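Local structure of putative ribose operon repressor (Burkholderia thailandensis, 3EGC) at residues 14-19 with 69-74; 48-53 with 75-80; 89-94 with 103-108. The protein is probably a LacI-family transcription repressor that binds regulatory DNA, its periplasmic-binding-protein-like domain being of the kind that senses small sugars. All coordinates share one frame; numbering follows the deposited sequence.

Interaction 1 (14-19 with 69-74); sequences IVSDIE and ILAPSE
The backbone of I14 is bonded at both its ends to the neighbouring strand: its N donates to I69 O at 3.0 Å, and its O accepts from A71 N at 2.9 Å, with an N-H...O angle of 162°. That carbonyl also takes a CA-H...O contact from L70 CA, so I14 O has two neighbours on the 69-74 side. Next to this bonding the side chains of I14 and L70 share one face of the sheet and meet obliquely, I14 CG2 touching L70 CD1 at 3.6 Å. L70 reaches it because its CG stands anti to the backbone N (chi1 170°), which lets the CD1 branch swing back over I14 CB. This is parallel pairing between strands 10-15 and 67-70, with helix 21-36, strand 40-45 and helix 50-62 between them in the chain, in the Rossmann-like N-terminal half of a periplasmic-binding-protein fold. Beyond the bridge the strands give way to loops. A71 CB points toward 14-19 and lies 3.9 Å from V15 CA, while S16 CB comes 3.6 Å from S73 OG. That hydroxyl is hydrogen-bonded to T46 OG1, which probably helps hold the loop. Farther out, F23 of helix 21-36 packs on V15, S16 and A71, whereas A56, V57 and F60 of helix 50-62 pack on I14.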
loop_
_atom_site.group_PDB
_atom_site.type_symbol
_atom_site.label_atom_id
_atom_site.label_comp_id
_atom_site.label_asym_id
_atom_site.label_seq_id
_atom_site.Cartn_x
_atom_site.Cartn_y
_atom_site.Cartn_z
ATOM N N ILE A 14 15.613 -0.936 -3.525
ATOM C CA ILE A 14 15.681 -0.001 -2.427
ATOM C C ILE A 14 14.609 1.011 -2.678
ATOM O O ILE A 14 14.591 1.630 -3.689
ATOM C CB ILE A 14 17.078 0.689 -2.318
ATOM C CG1 ILE A 14 18.142 -0.361 -1.974
ATOM C CG2 ILE A 14 17.031 1.867 -1.276
ATOM C CD1 ILE A 14 19.628 0.150 -1.954
ATOM N N VAL A 15 13.701 1.147 -1.745
ATOM C CA VAL A 15 12.534 1.935 -1.943
ATOM C C VAL A 15 12.442 3.011 -0.858
ATOM O O VAL A 15 12.656 2.724 0.314
ATOM C CB VAL A 15 11.325 0.964 -1.952
ATOM C CG1 VAL A 15 10.093 1.547 -1.326
ATOM C CG2 VAL A 15 11.086 0.451 -3.386
ATOM N N SER A 16 12.049 4.230 -1.228
ATOM C CA SER A 16 11.950 5.307 -0.277
ATOM C C SER A 16 10.760 5.188 0.728
ATOM O O SER A 16 10.843 5.724 1.888
ATOM C CB SER A 16 11.883 6.613 -1.010
ATOM O OG SER A 16 10.939 6.551 -2.086
ATOM N N ASP A 17 9.678 4.499 0.330
ATOM C CA ASP A 17 8.606 4.276 1.275
ATOM C C ASP A 17 7.659 3.105 0.939
ATOM O O ASP A 17 6.623 3.315 0.332
ATOM C CB ASP A 17 7.805 5.569 1.503
ATOM C CG ASP A 17 6.768 5.414 2.561
ATOM O OD1 ASP A 17 6.706 4.333 3.215
ATOM O OD2 ASP A 17 5.974 6.357 2.737
ATOM N N ILE A 18 8.031 1.887 1.351
ATOM C CA ILE A 18 7.246 0.702 0.988
ATOM C C ILE A 18 5.739 0.768 1.491
ATOM O O ILE A 18 4.829 0.165 0.895
ATOM C CB ILE A 18 7.946 -0.586 1.454
ATOM C CG1 ILE A 18 7.350 -1.813 0.739
ATOM C CG2 ILE A 18 7.851 -0.725 3.009
ATOM C CD1 ILE A 18 7.636 -1.796 -0.734
ATOM N N GLU A 19 5.488 1.544 2.558
ATOM C CA GLU A 19 4.138 1.647 3.154
ATOM C C GLU A 19 3.190 2.491 2.271
ATOM O O GLU A 19 1.980 2.477 2.445
ATOM C CB GLU A 19 4.223 2.243 4.550
ATOM C CG GLU A 19 5.119 1.465 5.551
ATOM C CD GLU A 19 5.338 2.253 6.850
ATOM O OE1 GLU A 19 4.715 3.338 6.960
ATOM O OE2 GLU A 19 6.140 1.832 7.741
ATOM N N ILE A 69 17.725 -1.522 -8.332
ATOM C CA ILE A 69 16.653 -0.637 -8.607
ATOM C C ILE A 69 16.441 0.276 -7.408
ATOM O O ILE A 69 16.237 -0.171 -6.305
ATOM C CB ILE A 69 15.352 -1.382 -8.899
ATOM C CG1 ILE A 69 15.542 -2.302 -10.110
ATOM C CG2 ILE A 69 14.200 -0.338 -9.041
ATOM C CD1 ILE A 69 14.269 -2.996 -10.515
ATOM N N LEU A 70 16.428 1.584 -7.657
ATOM C CA LEU A 70 16.451 2.527 -6.563
ATOM C C LEU A 70 15.324 3.564 -6.693
ATOM O O LEU A 70 15.268 4.317 -7.649
ATOM C CB LEU A 70 17.852 3.216 -6.521
ATOM C CG LEU A 70 17.948 4.408 -5.573
ATOM C CD1 LEU A 70 17.644 4.013 -4.114
ATOM C CD2 LEU A 70 19.324 5.186 -5.627
ATOM N N ALA A 71 14.410 3.576 -5.764
ATOM C CA ALA A 71 13.501 4.719 -5.629
ATOM C C ALA A 71 14.148 5.741 -4.673
ATOM O O ALA A 71 14.097 5.595 -3.443
ATOM C CB ALA A 71 12.138 4.281 -5.085
ATOM N N PRO A 72 14.756 6.765 -5.235
ATOM C CA PRO A 72 15.580 7.635 -4.462
ATOM C C PRO A 72 14.865 8.458 -3.384
ATOM O O PRO A 72 13.740 8.948 -3.569
ATOM C CB PRO A 72 16.218 8.563 -5.523
ATOM C CG PRO A 72 15.968 7.895 -6.845
ATOM C CD PRO A 72 14.733 7.130 -6.653
ATOM N N SER A 73 15.547 8.609 -2.272
ATOM C CA SER A 73 15.061 9.435 -1.207
ATOM C C SER A 73 15.626 10.800 -1.524
ATOM O O SER A 73 16.612 10.909 -2.275
ATOM C CB SER A 73 15.640 8.930 0.109
ATOM O OG SER A 73 14.963 7.750 0.524
ATOM N N GLU A 74 14.991 11.839 -1.010
ATOM C CA GLU A 74 15.412 13.200 -1.298
ATOM C C GLU A 74 16.737 13.417 -0.614
ATOM O O GLU A 74 16.843 13.225 0.594
ATOM C CB GLU A 74 14.410 14.220 -0.752
ATOM C CG GLU A 74 14.726 15.658 -1.139
ATOM C CD GLU A 74 13.700 16.647 -0.636
ATOM O OE1 GLU A 74 12.923 16.312 0.272
ATOM O OE2 GLU A 74 13.687 17.791 -1.126
#

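Interaction 2 (48-53 with 75-80); sequences EDIVRE and GEHDYL
E53 reaches from the first turn of helix 50-62 to Y79 and H77, tying that helix to the start of helix 78-82; both helices follow parallel strands (40-45 and 67-70), at the C-terminal ends of those strands, as in Rossmann-like folds. The tight part centres on the carboxylate. Y79 OH donates to E53 OE1 at 2.6 Å, and OE1 accepts it on its anti lone pair, turned away from OE2. OE1 also lies at the edge of the imidazole, 2.9 Å from H77 CD2, with carboxylate and ring only 25° from coplanar. The second oxygen, OE2, receives a weak bond from H77 NE2 at 3.3 Å and a further one from S73 N, so two donors share it, which would probably favour the charged form of the acid. E53 gets there by an extended chain that chi1, at 178°, directs straight away from its own N. One face of the Y79 ring rests on L80 CG, and Y79 also packs on R54 and V57. I50 completes the packed part: its CD1 approaches the imidazole obliquely, 3.5 Å from H77 NE2, and passes 4.0 Å from G75 CA. The solvent side is the rim of the 75-77 loop, where G75 and E76 are exposed. E76 points its CB away from the helix and meets it through its backbone, E76 O lying 3.9 Å from I50 CD1.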
loop_
_atom_site.group_PDB
_atom_site.type_symbol
_atom_site.label_atom_id
_atom_site.label_comp_id
_atom_site.label_asym_id
_atom_site.label_seq_id
_atom_site.Cartn_x
_atom_site.Cartn_y
_atom_site.Cartn_z
ATOM N N GLU A 48 12.496 7.384 3.489
ATOM C CA GLU A 48 12.822 8.740 2.993
ATOM C C GLU A 48 14.024 9.328 3.736
ATOM O O GLU A 48 14.166 10.538 3.838
ATOM C CB GLU A 48 11.622 9.689 3.052
ATOM C CG GLU A 48 10.504 9.382 2.081
ATOM C CD GLU A 48 10.792 9.767 0.616
ATOM O OE1 GLU A 48 11.734 10.551 0.363
ATOM O OE2 GLU A 48 10.060 9.277 -0.290
ATOM N N ASP A 49 14.862 8.444 4.281
ATOM C CA ASP A 49 16.091 8.841 4.942
ATOM C C ASP A 49 17.298 8.506 4.029
ATOM O O ASP A 49 17.619 7.346 3.791
ATOM C CB ASP A 49 16.188 8.119 6.277
ATOM C CG ASP A 49 17.414 8.562 7.117
ATOM O OD1 ASP A 49 17.721 7.901 8.125
ATOM O OD2 ASP A 49 18.069 9.571 6.790
ATOM N N ILE A 50 17.966 9.525 3.531
ATOM C CA ILE A 50 19.118 9.331 2.650
ATOM C C ILE A 50 20.284 8.534 3.330
ATOM O O ILE A 50 21.042 7.842 2.663
ATOM C CB ILE A 50 19.604 10.689 2.100
ATOM C CG1 ILE A 50 20.540 10.489 0.912
ATOM C CG2 ILE A 50 20.193 11.554 3.232
ATOM C CD1 ILE A 50 19.826 10.233 -0.358
ATOM N N VAL A 51 20.404 8.606 4.643
ATOM C CA VAL A 51 21.476 7.936 5.356
ATOM C C VAL A 51 21.189 6.413 5.387
ATOM O O VAL A 51 22.065 5.580 5.221
ATOM C CB VAL A 51 21.625 8.497 6.812
ATOM C CG1 VAL A 51 22.498 7.585 7.671
ATOM C CG2 VAL A 51 22.197 9.936 6.817
ATOM N N ARG A 52 19.947 6.047 5.605
ATOM C CA ARG A 52 19.525 4.696 5.350
ATOM C C ARG A 52 19.649 4.227 3.883
ATOM O O ARG A 52 20.009 3.098 3.653
ATOM C CB ARG A 52 18.096 4.465 5.884
ATOM C CG ARG A 52 18.062 4.504 7.381
ATOM C CD ARG A 52 16.642 4.700 7.961
ATOM N NE ARG A 52 15.757 3.668 7.446
ATOM C CZ ARG A 52 14.496 3.542 7.801
ATOM N NH1 ARG A 52 13.745 2.582 7.253
ATOM N NH2 ARG A 52 13.990 4.382 8.707
ATOM N N GLU A 53 19.378 5.102 2.916
ATOM C CA GLU A 53 19.564 4.733 1.523
ATOM C C GLU A 53 21.036 4.314 1.222
ATOM O O GLU A 53 21.315 3.279 0.596
ATOM C CB GLU A 53 19.109 5.860 0.582
ATOM C CG GLU A 53 19.322 5.532 -0.869
ATOM C CD GLU A 53 19.165 6.750 -1.763
ATOM O OE1 GLU A 53 20.205 7.269 -2.242
ATOM O OE2 GLU A 53 18.031 7.200 -2.002
ATOM N N GLY A 75 17.723 13.868 -1.385
ATOM C CA GLY A 75 19.045 14.153 -0.897
ATOM C C GLY A 75 20.050 14.035 -2.050
ATOM O O GLY A 75 19.638 13.828 -3.194
ATOM N N GLU A 76 21.346 14.141 -1.737
ATOM C CA GLU A 76 22.418 14.070 -2.735
ATOM C C GLU A 76 22.721 12.636 -3.145
ATOM O O GLU A 76 22.773 11.765 -2.335
ATOM C CB GLU A 76 23.726 14.715 -2.213
ATOM C CG GLU A 76 24.764 15.051 -3.335
ATOM C CD GLU A 76 26.127 15.497 -2.810
ATOM O OE1 GLU A 76 26.554 14.987 -1.750
ATOM O OE2 GLU A 76 26.776 16.349 -3.471
ATOM N N HIS A 77 22.958 12.392 -4.424
ATOM C CA HIS A 77 23.255 11.026 -4.854
ATOM C C HIS A 77 24.630 10.832 -5.494
ATOM O O HIS A 77 24.910 9.796 -6.063
ATOM C CB HIS A 77 22.121 10.522 -5.740
ATOM C CG HIS A 77 20.821 10.399 -5.007
ATOM N ND1 HIS A 77 19.880 11.409 -4.969
ATOM C CD2 HIS A 77 20.342 9.409 -4.219
ATOM C CE1 HIS A 77 18.867 11.026 -4.213
ATOM N NE2 HIS A 77 19.125 9.821 -3.744
ATOM N N ASP A 78 25.505 11.822 -5.373
ATOM C CA ASP A 78 26.844 11.737 -5.930
ATOM C C ASP A 78 27.668 10.580 -5.372
ATOM O O ASP A 78 28.520 10.050 -6.074
ATOM C CB ASP A 78 27.577 13.003 -5.724
ATOM N N TYR A 79 27.419 10.196 -4.127
ATOM C CA TYR A 79 28.075 9.071 -3.518
ATOM C C TYR A 79 27.884 7.828 -4.361
ATOM O O TYR A 79 28.685 6.901 -4.299
ATOM C CB TYR A 79 27.540 8.816 -2.087
ATOM C CG TYR A 79 26.190 8.077 -2.036
ATOM C CD1 TYR A 79 26.130 6.672 -2.004
ATOM C CD2 TYR A 79 24.989 8.788 -2.038
ATOM C CE1 TYR A 79 24.907 6.016 -1.944
ATOM C CE2 TYR A 79 23.761 8.146 -1.994
ATOM C CZ TYR A 79 23.716 6.768 -1.949
ATOM O OH TYR A 79 22.495 6.140 -1.928
ATOM N N LEU A 80 26.810 7.771 -5.137
ATOM C CA LEU A 80 26.642 6.620 -6.016
ATOM C C LEU A 80 27.746 6.584 -7.037
ATOM O O LEU A 80 28.269 5.514 -7.436
ATOM C CB LEU A 80 25.280 6.640 -6.709
ATOM C CG LEU A 80 24.081 6.340 -5.792
ATOM C CD1 LEU A 80 22.779 6.721 -6.452
ATOM C CD2 LEU A 80 24.108 4.879 -5.379
#

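Interaction 3 (89-94 with 103-108); sequences PIVAVN and GAVLSE
A92 N makes the shortest hydrogen bond between these strands, 2.8 Å to G103 O with an N-H...O angle of 166°. The donor stands above the carbonyl plane instead of on a lone pair. The same oxygen takes a CA-H...O contact from V91 CA, so G103 O is shared by two consecutive residues of 89-94. A92 also bonds to this strand through its carbonyl: V105 N donates to A92 O at 2.9 Å, and A104 CA adds a CA-H...O contact. N94 N then closes the set on V105 O at 3.1 Å, while the opening bond, G103 N to I90 O, is bent and weak. The result is a parallel pairing of V91 with G103, A92 with A104 and V93 with V105, the strand axes only 18° apart, inside the sheet of the N-terminal lobe of the LacI-type sugar-binding domain.

The side chains divide between two faces. V91, V93 and V105 lie on one, where V93 CG1 packs on V105 CB at 4.3 Å, and residues of helix 241-257, M251, L252 and A248 among them, cover V91 and V93. A92 and A104 lie on the other face, where L97 reaches A92. At the far end the CG of L106 sits anti to its carbonyl carbon (chi1 -46°), and the chain carries CD2 back to within 3.6 Å of N94 C. A water bridges N94 O and S107 N where direct strand bonding has stopped. Backbone bonds therefore satisfy the polar groups along the middle of this buried pairing, water takes over at its end, and the side chains contribute almost wholly apolar packing.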
loop_
_atom_site.group_PDB
_atom_site.type_symbol
_atom_site.label_atom_id
_atom_site.label_comp_id
_atom_site.label_asym_id
_atom_site.label_seq_id
_atom_site.Cartn_x
_atom_site.Cartn_y
_atom_site.Cartn_z
ATOM N N PRO A 89 25.381 -1.684 -12.424
ATOM C CA PRO A 89 24.139 -1.170 -13.020
ATOM C C PRO A 89 23.128 -0.694 -11.990
ATOM O O PRO A 89 22.846 -1.400 -10.996
ATOM C CB PRO A 89 23.566 -2.383 -13.840
ATOM C CG PRO A 89 24.233 -3.570 -13.263
ATOM C CD PRO A 89 25.468 -3.150 -12.482
ATOM N N ILE A 90 22.580 0.485 -12.254
ATOM C CA ILE A 90 21.567 1.077 -11.401
ATOM C C ILE A 90 20.426 1.642 -12.226
ATOM O O ILE A 90 20.651 2.450 -13.089
ATOM C CB ILE A 90 22.142 2.227 -10.534
ATOM C CG1 ILE A 90 23.287 1.697 -9.616
ATOM C CG2 ILE A 90 20.996 2.951 -9.736
ATOM C CD1 ILE A 90 23.995 2.759 -8.903
ATOM N N VAL A 91 19.198 1.237 -11.966
ATOM C CA VAL A 91 18.132 2.016 -12.536
ATOM C C VAL A 91 17.247 2.606 -11.486
ATOM O O VAL A 91 16.903 1.934 -10.531
ATOM C CB VAL A 91 17.363 1.330 -13.669
ATOM C CG1 VAL A 91 18.087 0.040 -14.212
ATOM C CG2 VAL A 91 16.023 1.121 -13.290
ATOM N N ALA A 92 16.986 3.910 -11.631
ATOM C CA ALA A 92 16.118 4.668 -10.744
ATOM C C ALA A 92 14.672 4.554 -11.197
ATOM O O ALA A 92 14.390 4.497 -12.412
ATOM C CB ALA A 92 16.551 6.179 -10.699
ATOM N N VAL A 93 13.754 4.595 -10.237
ATOM C CA VAL A 93 12.314 4.720 -10.620
ATOM C C VAL A 93 11.786 5.950 -9.932
ATOM O O VAL A 93 12.319 6.331 -8.831
ATOM C CB VAL A 93 11.452 3.494 -10.158
ATOM C CG1 VAL A 93 11.853 2.285 -10.920
ATOM C CG2 VAL A 93 11.614 3.275 -8.615
ATOM N N ASN A 94 10.750 6.528 -10.560
ATOM C CA ASN A 94 9.924 7.578 -9.997
ATOM C C ASN A 94 10.639 8.936 -10.064
ATOM O O ASN A 94 10.080 9.932 -10.603
ATOM C CB ASN A 94 9.434 7.196 -8.595
ATOM C CG ASN A 94 8.743 8.349 -7.848
ATOM O OD1 ASN A 94 9.113 8.671 -6.704
ATOM N ND2 ASN A 94 7.779 8.971 -8.470
ATOM N N GLY A 103 20.160 4.203 -15.586
ATOM C CA GLY A 103 18.823 4.246 -16.176
ATOM C C GLY A 103 17.790 4.862 -15.257
ATOM O O GLY A 103 17.981 4.955 -14.031
ATOM N N ALA A 104 16.690 5.271 -15.860
ATOM C CA ALA A 104 15.558 5.783 -15.152
ATOM C C ALA A 104 14.256 5.339 -15.854
ATOM O O ALA A 104 14.179 5.302 -17.100
ATOM C CB ALA A 104 15.681 7.253 -15.094
ATOM N N VAL A 105 13.269 4.976 -15.035
ATOM C CA VAL A 105 11.914 4.731 -15.434
ATOM C C VAL A 105 10.998 5.688 -14.654
ATOM O O VAL A 105 10.763 5.502 -13.463
ATOM C CB VAL A 105 11.455 3.285 -15.117
ATOM C CG1 VAL A 105 9.992 3.053 -15.660
ATOM C CG2 VAL A 105 12.451 2.289 -15.662
ATOM N N LEU A 106 10.440 6.660 -15.367
ATOM C CA LEU A 106 9.675 7.733 -14.825
ATOM C C LEU A 106 8.250 7.802 -15.455
ATOM O O LEU A 106 7.995 7.217 -16.470
ATOM C CB LEU A 106 10.435 9.027 -15.127
ATOM C CG LEU A 106 11.947 8.997 -14.836
ATOM C CD1 LEU A 106 12.647 10.311 -15.398
ATOM C CD2 LEU A 106 12.230 8.818 -13.332
ATOM N N SER A 107 7.349 8.558 -14.850
ATOM C CA SER A 107 6.040 8.834 -15.481
ATOM C C SER A 107 6.085 10.086 -16.334
ATOM O O SER A 107 7.003 10.910 -16.180
ATOM C CB SER A 107 4.931 9.012 -14.438
ATOM O OG SER A 107 4.713 7.798 -13.741
ATOM N N GLU A 108 5.084 10.241 -17.200
ATOM C CA GLU A 108 4.907 11.522 -17.916
ATOM C C GLU A 108 4.227 12.617 -17.057
ATOM O O GLU A 108 3.062 13.028 -17.291
ATOM C CB GLU A 108 4.240 11.336 -19.295
ATOM C CG GLU A 108 2.791 10.815 -19.231
ATOM C CD GLU A 108 2.277 10.275 -20.570
ATOM O OE1 GLU A 108 3.028 10.320 -21.581
ATOM O OE2 GLU A 108 1.116 9.818 -20.599
HETATM O O HOH W 1 7.800 10.205 -12.165
#

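In the fold
Interactions 1 and 3 belong to one sheet, their centres about 11 Å apart: strand 67-70 sits between 10-15 and 90-93, and L70 bonds through its backbone to V91 and V93, so the order 10-15, 67-70, 90-93, 103-107 is continuous. Interaction 2 lies nearer the surface, about 10 Å from interaction 1 and about 16 Å from interaction 3, centre to centre. It joins helices 50-62 and 78-82, which precede and follow strand 67-70. Along the chain, interactions 1 and 2 alternate their segments, whereas interaction 3 opens after both close. E53 links the first two through S73, and L80 touches I90, so the three contacts lie together in the N-terminal half of the domain.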